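Local coordinates for protein vibralactone Cyclase (Boreostereum vibrans, PDB 6KD0) that catalyses the cyclization that forms the fused bicyclic beta-lactone of vibralactone, using an alpha/beta-hydrolase scaffold, at residues 226-231 / 281-286; 235-240 / 309-314. All coordinates share one frame; numbering follows the deposited sequence.

Interaction 1 (226-231 / 281-286); sequences KSMEEC and DPLRDE
Pro282, Ser227 and Met228 have the largest shares of the surface buried where the short helix 227-230 meets the turn that launches helix 284-296 in this alpha/beta-hydrolase fold. The turn is a type I beta turn from Asp281 to Arg284, and it illustrates how one small polar side chain can join two chain segments. Ser227 OG sits between its own backbone N and carbonyl carbon (chi1 59°), where it donates to Pro282 O at 2.7 Å, from well above the carbonyl plane, and accepts from Asp285 N at 2.9 Å. Both bonds engage backbone atoms, so the serine ties down the turn and the first turn of the helix together. Asp285 answers with its carboxylate: OD2 accepts from Ser227 N at 2.7 Å and from Lys226 N, while Arg284 grips the same group side-on through NE and NH2. Ser227 CB lies over one face of that guanidinium, towards its rim, and Glu230 OE2 meets NH2 at 3.1 Å close to the guanidinium plane, completing a salt-bridge network; Glu230 OE1 also bonds Ser12 OG. The one cation probably offsets the two nearby carboxylates, whose Asp285 OD2 and Glu230 OE2 come within 4.9 Å of each other. On the apolar side Pro282 is flanked by Met228 SD, 3.9 Å from its CB, and by Cys231 CB, 4.1 Å from its CD. Val242 of helix 239-249 touches both Met228 and Pro282. Glu286 OE1 accepts from Thr211 N and Cys212 N, and bends at chi2 and chi3 bring Met228 CE to 3.4 Å from Glu286 OE2.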
ATOM      1  N   LYS A 226      13.564 -15.071   7.380  1.00 31.14           N
ATOM      2  CA  LYS A 226      13.125 -16.456   7.482  1.00 33.74           C
ATOM      3  C   LYS A 226      11.851 -16.731   6.698  1.00 30.09           C
ATOM      4  O   LYS A 226      11.677 -17.846   6.202  1.00 25.61           O
ATOM      5  CB  LYS A 226      12.916 -16.845   8.952  1.00 35.64           C
ATOM      6  CG  LYS A 226      14.100 -17.585   9.567  1.00 40.98           C
ATOM      7  CD  LYS A 226      15.093 -16.628  10.192  1.00 51.15           C
ATOM      8  CE  LYS A 226      16.286 -17.380  10.769  1.00 55.15           C
ATOM      9  NZ  LYS A 226      17.305 -17.706   9.731  1.00 59.71           N
ATOM     10  N   SER A 227      10.976 -15.725   6.559  1.00 27.16           N
ATOM     11  CA  SER A 227       9.649 -15.938   5.984  1.00 26.59           C
ATOM     12  C   SER A 227       9.707 -16.407   4.535  1.00 27.53           C
ATOM     13  O   SER A 227       8.807 -17.121   4.093  1.00 26.15           O
ATOM     14  CB  SER A 227       8.820 -14.660   6.086  1.00 24.30           C
ATOM     15  OG  SER A 227       9.468 -13.597   5.399  1.00 22.11           O
ATOM     16  N   MET A 228      10.740 -16.026   3.777  1.00 22.66           N
ATOM     17  CA  MET A 228      10.743 -16.363   2.353  1.00 24.50           C
ATOM     18  C   MET A 228      10.794 -17.869   2.118  1.00 29.29           C
ATOM     19  O   MET A 228      10.195 -18.366   1.150  1.00 27.21           O
ATOM     20  CB  MET A 228      11.904 -15.671   1.634  1.00 25.38           C
ATOM     21  CG  MET A 228      11.770 -15.660   0.105  1.00 35.21           C
ATOM     22  SD  MET A 228      10.527 -14.491  -0.509  1.00 30.30           S
ATOM     23  CE  MET A 228      11.271 -12.952  -0.007  1.00 32.05           C
ATOM     24  N   GLU A 229      11.489 -18.614   2.981  1.00 27.68           N
ATOM     25  CA  GLU A 229      11.516 -20.072   2.906  1.00 29.46           C
ATOM     26  C   GLU A 229      10.419 -20.708   3.758  1.00 31.28           C
ATOM     27  O   GLU A 229       9.736 -21.639   3.309  1.00 27.03           O
ATOM     28  CB  GLU A 229      12.883 -20.595   3.357  1.00 35.02           C
ATOM     29  CG  GLU A 229      14.025 -20.220   2.444  1.00 34.75           C
ATOM     30  CD  GLU A 229      13.824 -20.712   1.029  1.00 41.51           C
ATOM     31  OE1 GLU A 229      13.330 -21.851   0.854  1.00 40.81           O
ATOM     32  OE2 GLU A 229      14.168 -19.962   0.093  1.00 43.33           O
ATOM     33  N   GLU A 230      10.246 -20.210   4.987  1.00 26.10           N
ATOM     34  CA  GLU A 230       9.249 -20.773   5.896  1.00 30.96           C
ATOM     35  C   GLU A 230       7.842 -20.636   5.322  1.00 29.94           C
ATOM     36  O   GLU A 230       7.016 -21.545   5.464  1.00 32.05           O
ATOM     37  CB  GLU A 230       9.355 -20.106   7.273  1.00 28.65           C
ATOM     38  CG  GLU A 230       8.045 -20.064   8.100  1.00 36.17           C
ATOM     39  CD  GLU A 230       7.991 -18.896   9.102  1.00 45.24           C
ATOM     40  OE1 GLU A 230       6.902 -18.637   9.684  1.00 39.25           O
ATOM     41  OE2 GLU A 230       9.040 -18.237   9.307  1.00 46.82           O
ATOM     42  N   CYS A 231       7.555 -19.522   4.642  1.00 27.64           N
ATOM     43  CA  CYS A 231       6.257 -19.292   4.022  1.00 23.58           C
ATOM     44  C   CYS A 231       6.311 -19.408   2.501  1.00 28.07           C
ATOM     45  O   CYS A 231       5.509 -18.786   1.802  1.00 26.82           O
ATOM     46  CB  CYS A 231       5.725 -17.918   4.428  1.00 23.02           C
ATOM     47  SG  CYS A 231       5.557 -17.715   6.212  1.00 28.77           S
ATOM     48  N   ASP A 281       3.252 -15.150   5.224  1.00 22.74           N
ATOM     49  CA  ASP A 281       3.556 -14.319   4.064  1.00 21.12           C
ATOM     50  C   ASP A 281       5.062 -14.362   3.836  1.00 21.73           C
ATOM     51  O   ASP A 281       5.826 -14.039   4.755  1.00 22.02           O
ATOM     52  CB  ASP A 281       3.045 -12.890   4.328  1.00 19.39           C
ATOM     53  CG  ASP A 281       3.229 -11.934   3.153  1.00 19.67           C
ATOM     54  OD1 ASP A 281       3.892 -12.272   2.142  1.00 21.90           O
ATOM     55  OD2 ASP A 281       2.691 -10.813   3.258  1.00 23.34           O
ATOM     56  N   PRO A 282       5.525 -14.790   2.654  1.00 19.55           N
ATOM     57  CA  PRO A 282       6.980 -14.793   2.392  1.00 22.35           C
ATOM     58  C   PRO A 282       7.613 -13.415   2.479  1.00 22.47           C
ATOM     59  O   PRO A 282       8.805 -13.310   2.806  1.00 23.77           O
ATOM     60  CB  PRO A 282       7.079 -15.365   0.967  1.00 22.32           C
ATOM     61  CG  PRO A 282       5.737 -15.066   0.351  1.00 20.36           C
ATOM     62  CD  PRO A 282       4.756 -15.249   1.481  1.00 19.40           C
ATOM     63  N   LEU A 283       6.857 -12.352   2.205  1.00 21.31           N
ATOM     64  CA  LEU A 283       7.362 -10.980   2.296  1.00 23.33           C
ATOM     65  C   LEU A 283       7.355 -10.428   3.719  1.00 22.49           C
ATOM     66  O   LEU A 283       7.676  -9.249   3.912  1.00 20.46           O
ATOM     67  CB  LEU A 283       6.514 -10.053   1.410  1.00 19.51           C
ATOM     68  CG  LEU A 283       6.552 -10.262  -0.097  1.00 23.83           C
ATOM     69  CD1 LEU A 283       5.738  -9.163  -0.827  1.00 24.69           C
ATOM     70  CD2 LEU A 283       7.978 -10.308  -0.615  1.00 20.89           C
ATOM     71  N   ARG A 284       6.978 -11.235   4.716  1.00 22.19           N
ATOM     72  CA  ARG A 284       6.818 -10.702   6.064  1.00 19.20           C
ATOM     73  C   ARG A 284       8.123 -10.124   6.597  1.00 19.75           C
ATOM     74  O   ARG A 284       8.158  -8.992   7.096  1.00 20.98           O
ATOM     75  CB  ARG A 284       6.294 -11.790   7.005  1.00 22.24           C
ATOM     76  CG  ARG A 284       6.139 -11.332   8.455  1.00 25.36           C
ATOM     77  CD  ARG A 284       5.984 -12.545   9.397  1.00 25.57           C
ATOM     78  NE  ARG A 284       7.236 -13.291   9.543  1.00 25.82           N
ATOM     79  CZ  ARG A 284       7.338 -14.618   9.573  1.00 29.65           C
ATOM     80  NH1 ARG A 284       6.260 -15.384   9.445  1.00 26.48           N
ATOM     81  NH2 ARG A 284       8.527 -15.184   9.733  1.00 27.69           N
ATOM     82  N   ASP A 285       9.209 -10.887   6.502  1.00 22.62           N
ATOM     83  CA  ASP A 285      10.411 -10.510   7.239  1.00 22.86           C
ATOM     84  C   ASP A 285      11.151  -9.330   6.605  1.00 22.91           C
ATOM     85  O   ASP A 285      11.730  -8.520   7.337  1.00 23.67           O
ATOM     86  CB  ASP A 285      11.314 -11.728   7.420  1.00 20.44           C
ATOM     87  CG  ASP A 285      10.787 -12.687   8.491  1.00 27.31           C
ATOM     88  OD1 ASP A 285       9.944 -12.270   9.320  1.00 27.58           O
ATOM     89  OD2 ASP A 285      11.186 -13.861   8.490  1.00 28.73           O
ATOM     90  N   GLU A 286      11.126  -9.168   5.278  1.00 21.37           N
ATOM     91  CA  GLU A 286      11.750  -7.962   4.731  1.00 21.91           C
ATOM     92  C   GLU A 286      10.969  -6.714   5.119  1.00 19.52           C
ATOM     93  O   GLU A 286      11.558  -5.636   5.279  1.00 19.23           O
ATOM     94  CB  GLU A 286      11.916  -8.067   3.214  1.00 23.16           C
ATOM     95  CG  GLU A 286      10.628  -8.118   2.410  1.00 21.87           C
ATOM     96  CD  GLU A 286      10.907  -8.485   0.961  1.00 27.50           C
ATOM     97  OE1 GLU A 286      10.820  -7.598   0.076  1.00 23.28           O
ATOM     98  OE2 GLU A 286      11.251  -9.658   0.717  1.00 28.01           O
TER

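Interaction 2 (235-240 / 309-314)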
ATOM      1  N   PRO A 235      -0.632 -19.451   1.339  1.00 28.32           N
ATOM      2  CA  PRO A 235      -1.779 -19.040   0.529  1.00 23.78           C
ATOM      3  C   PRO A 235      -1.579 -17.643  -0.044  1.00 26.36           C
ATOM      4  O   PRO A 235      -1.012 -16.756   0.603  1.00 26.97           O
ATOM      5  CB  PRO A 235      -2.941 -19.070   1.529  1.00 26.25           C
ATOM      6  CG  PRO A 235      -2.507 -20.019   2.592  1.00 25.20           C
ATOM      7  CD  PRO A 235      -1.030 -19.815   2.711  1.00 26.79           C
ATOM      8  N   LEU A 236      -2.043 -17.467  -1.285  1.00 26.94           N
ATOM      9  CA  LEU A 236      -2.200 -16.185  -1.972  1.00 25.48           C
ATOM     10  C   LEU A 236      -0.876 -15.553  -2.400  1.00 25.86           C
ATOM     11  O   LEU A 236      -0.885 -14.656  -3.233  1.00 27.30           O
ATOM     12  CB  LEU A 236      -2.992 -15.172  -1.115  1.00 24.44           C
ATOM     13  CG  LEU A 236      -4.383 -15.575  -0.613  1.00 27.28           C
ATOM     14  CD1 LEU A 236      -5.002 -14.423   0.150  1.00 25.71           C
ATOM     15  CD2 LEU A 236      -5.295 -16.004  -1.767  1.00 24.77           C
ATOM     16  N   LEU A 237       0.263 -15.984  -1.850  1.00 22.84           N
ATOM     17  CA  LEU A 237       1.550 -15.479  -2.322  1.00 24.34           C
ATOM     18  C   LEU A 237       2.664 -16.455  -1.974  1.00 24.89           C
ATOM     19  O   LEU A 237       3.007 -16.622  -0.800  1.00 25.18           O
ATOM     20  CB  LEU A 237       1.865 -14.099  -1.730  1.00 22.20           C
ATOM     21  CG  LEU A 237       3.198 -13.509  -2.214  1.00 25.02           C
ATOM     22  CD1 LEU A 237       3.166 -13.242  -3.731  1.00 17.87           C
ATOM     23  CD2 LEU A 237       3.545 -12.219  -1.440  1.00 24.49           C
ATOM     24  N   SER A 238       3.233 -17.096  -2.985  1.00 23.31           N
ATOM     25  CA  SER A 238       4.338 -18.021  -2.809  1.00 24.91           C
ATOM     26  C   SER A 238       5.650 -17.295  -3.090  1.00 22.67           C
ATOM     27  O   SER A 238       5.664 -16.219  -3.691  1.00 19.02           O
ATOM     28  CB  SER A 238       4.166 -19.222  -3.738  1.00 22.11           C
ATOM     29  OG  SER A 238       4.254 -18.818  -5.097  1.00 22.45           O
ATOM     30  N   LYS A 239       6.749 -17.874  -2.592  1.00 22.22           N
ATOM     31  CA  LYS A 239       8.089 -17.417  -2.960  1.00 21.88           C
ATOM     32  C   LYS A 239       8.273 -17.388  -4.472  1.00 21.23           C
ATOM     33  O   LYS A 239       8.837 -16.440  -5.037  1.00 20.22           O
ATOM     34  CB  LYS A 239       9.135 -18.332  -2.313  1.00 26.89           C
ATOM     35  CG  LYS A 239      10.549 -18.135  -2.840  1.00 30.37           C
ATOM     36  CD  LYS A 239      11.541 -18.977  -2.035  1.00 29.06           C
ATOM     37  CE  LYS A 239      12.973 -18.559  -2.313  1.00 38.01           C
ATOM     38  NZ  LYS A 239      13.574 -19.314  -3.442  1.00 44.84           N
ATOM     39  N   LYS A 240       7.831 -18.445  -5.144  1.00 23.55           N
ATOM     40  CA  LYS A 240       7.904 -18.475  -6.596  1.00 22.32           C
ATOM     41  C   LYS A 240       7.244 -17.244  -7.214  1.00 22.62           C
ATOM     42  O   LYS A 240       7.781 -16.654  -8.160  1.00 20.48           O
ATOM     43  CB  LYS A 240       7.246 -19.763  -7.101  1.00 22.27           C
ATOM     44  CG  LYS A 240       7.260 -19.940  -8.607  1.00 26.21           C
ATOM     45  CD  LYS A 240       6.626 -21.272  -8.988  1.00 26.85           C
ATOM     46  CE  LYS A 240       6.665 -21.475 -10.498  1.00 19.85           C
ATOM     47  NZ  LYS A 240       6.108 -22.795 -10.915  1.00 24.49           N
ATOM     48  N   VAL A 309      -2.544 -15.340   8.978  1.00 21.81           N
ATOM     49  CA  VAL A 309      -3.296 -15.021   7.764  1.00 21.67           C
ATOM     50  C   VAL A 309      -2.348 -14.592   6.651  1.00 24.47           C
ATOM     51  O   VAL A 309      -1.266 -14.039   6.920  1.00 21.43           O
ATOM     52  CB  VAL A 309      -4.367 -13.951   8.026  1.00 20.37           C
ATOM     53  CG1 VAL A 309      -5.536 -14.590   8.761  1.00 23.67           C
ATOM     54  CG2 VAL A 309      -3.799 -12.810   8.824  1.00 23.48           C
ATOM     55  N   PRO A 310      -2.715 -14.833   5.399  1.00 20.46           N
ATOM     56  CA  PRO A 310      -1.804 -14.581   4.282  1.00 19.22           C
ATOM     57  C   PRO A 310      -1.851 -13.140   3.773  1.00 22.25           C
ATOM     58  O   PRO A 310      -2.694 -12.318   4.139  1.00 19.53           O
ATOM     59  CB  PRO A 310      -2.318 -15.549   3.219  1.00 21.46           C
ATOM     60  CG  PRO A 310      -3.786 -15.561   3.452  1.00 21.37           C
ATOM     61  CD  PRO A 310      -3.930 -15.543   4.954  1.00 19.45           C
ATOM     62  N   HIS A 311      -0.903 -12.866   2.886  1.00 21.50           N
ATOM     63  CA  HIS A 311      -0.793 -11.615   2.141  1.00 22.10           C
ATOM     64  C   HIS A 311      -2.112 -11.230   1.483  1.00 24.22           C
ATOM     65  O   HIS A 311      -2.659 -11.985   0.671  1.00 21.10           O
ATOM     66  CB  HIS A 311       0.296 -11.800   1.087  1.00 19.78           C
ATOM     67  CG  HIS A 311       0.782 -10.534   0.454  1.00 19.60           C
ATOM     68  ND1 HIS A 311       1.847  -9.817   0.954  1.00 20.92           N
ATOM     69  CD2 HIS A 311       0.399  -9.903  -0.679  1.00 21.19           C
ATOM     70  CE1 HIS A 311       2.093  -8.789   0.161  1.00 19.07           C
ATOM     71  NE2 HIS A 311       1.226  -8.818  -0.835  1.00 18.07           N
ATOM     72  N   ALA A 312      -2.626 -10.057   1.845  1.00 20.52           N
ATOM     73  CA  ALA A 312      -3.820  -9.479   1.230  1.00 24.70           C
ATOM     74  C   ALA A 312      -5.079 -10.290   1.488  1.00 24.04           C
ATOM     75  O   ALA A 312      -6.011 -10.244   0.671  1.00 22.62           O
ATOM     76  CB  ALA A 312      -3.655  -9.310  -0.282  1.00 24.79           C
ATOM     77  N   PHE A 313      -5.119 -11.049   2.592  1.00 20.42           N
ATOM     78  CA  PHE A 313      -6.311 -11.833   2.901  1.00 20.43           C
ATOM     79  C   PHE A 313      -7.534 -10.946   3.081  1.00 21.19           C
ATOM     80  O   PHE A 313      -8.658 -11.400   2.851  1.00 20.94           O
ATOM     81  CB  PHE A 313      -6.095 -12.666   4.159  1.00 20.49           C
ATOM     82  CG  PHE A 313      -6.386 -11.909   5.423  1.00 21.41           C
ATOM     83  CD1 PHE A 313      -5.446 -11.038   5.954  1.00 22.82           C
ATOM     84  CD2 PHE A 313      -7.611 -12.045   6.060  1.00 23.09           C
ATOM     85  CE1 PHE A 313      -5.723 -10.324   7.117  1.00 22.98           C
ATOM     86  CE2 PHE A 313      -7.891 -11.330   7.210  1.00 24.33           C
ATOM     87  CZ  PHE A 313      -6.947 -10.471   7.736  1.00 23.09           C
ATOM     88  N   HIS A 314      -7.346  -9.682   3.500  1.00 20.78           N
ATOM     89  CA  HIS A 314      -8.496  -8.811   3.709  1.00 19.58           C
ATOM     90  C   HIS A 314      -9.100  -8.300   2.410  1.00 18.51           C
ATOM     91  O   HIS A 314     -10.248  -7.857   2.420  1.00 20.81           O
ATOM     92  CB  HIS A 314      -8.134  -7.647   4.649  1.00 22.54           C
ATOM     93  CG  HIS A 314      -7.504  -6.462   3.984  1.00 21.55           C
ATOM     94  ND1 HIS A 314      -6.229  -6.487   3.460  1.00 23.56           N
ATOM     95  CD2 HIS A 314      -7.953  -5.196   3.816  1.00 21.69           C
ATOM     96  CE1 HIS A 314      -5.934  -5.297   2.973  1.00 21.89           C
ATOM     97  NE2 HIS A 314      -6.962  -4.495   3.174  1.00 18.50           N
TER
HETATM   98  O   HOH W   1       0.746 -14.999   1.769  1.00 19.82           O
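With CG anti to the backbone N in both residues (chi1 -179° in Leu237 and -166° in His311), leucine and imidazole are directed at one another, and the methyl CD2 of Leu237 settles over the ring face of His311. This is a CH-pi contact on what appears to be the histidine of a Ser-His-Asp triad in the alpha/beta-hydrolase fold: CD2 stands 3.8 Å from the ring centroid and only 12° off its normal. The methyl sits over the centre of the ring, while ND1 and NE2 bond Asp281 OD2 and Ser177 OG. Replacing His311 by an alanine would probably leave Asp281 and Ser177 without their shared partner and deprive the Leu237 methyl of the surface it rests on. Beside this pair the two prolines meet, Pro235 CB lying 4.0 Å from Pro310 CB, and Leu236 extends past them so that its CD1 touches Pro310 CG at 3.7 Å and His311 O at 3.4 Å. Trp22 of helix 18-24 touches Pro235 and Leu236, and Phe18 of the same helix touches Pro310. The type II beta turn from Pro310 to Phe313, closed by Phe313 N on Pro310 O, presents the His311 backbone to the facing loop. There a single water bridges the segments, donating to Pro235 O at 2.7 Å and accepting from His311 N at 2.9 Å.

In the fold
Interactions 1 and 2 lie about 10 Å apart, centre to centre, and converge on the probable catalytic triad: 281-286 supplies Asp281 and 309-314 supplies His311, joined by a probable hydrogen bond of 2.6 Å from His311 ND1 to Asp281 OD2. The nucleophile would be Ser177, on an apparent GxSxG elbow. The first segments of the two contacts, 226-231 and 235-240, follow closely in the chain. Pro282 CD packs 3.2 Å from Leu237 O, directly linking the acid's turn to the loop whose Leu237 covers one face of the histidine. The pair illustrates how neighbouring pieces of one connection can pack against the two loops that carry the probable acid and histidine.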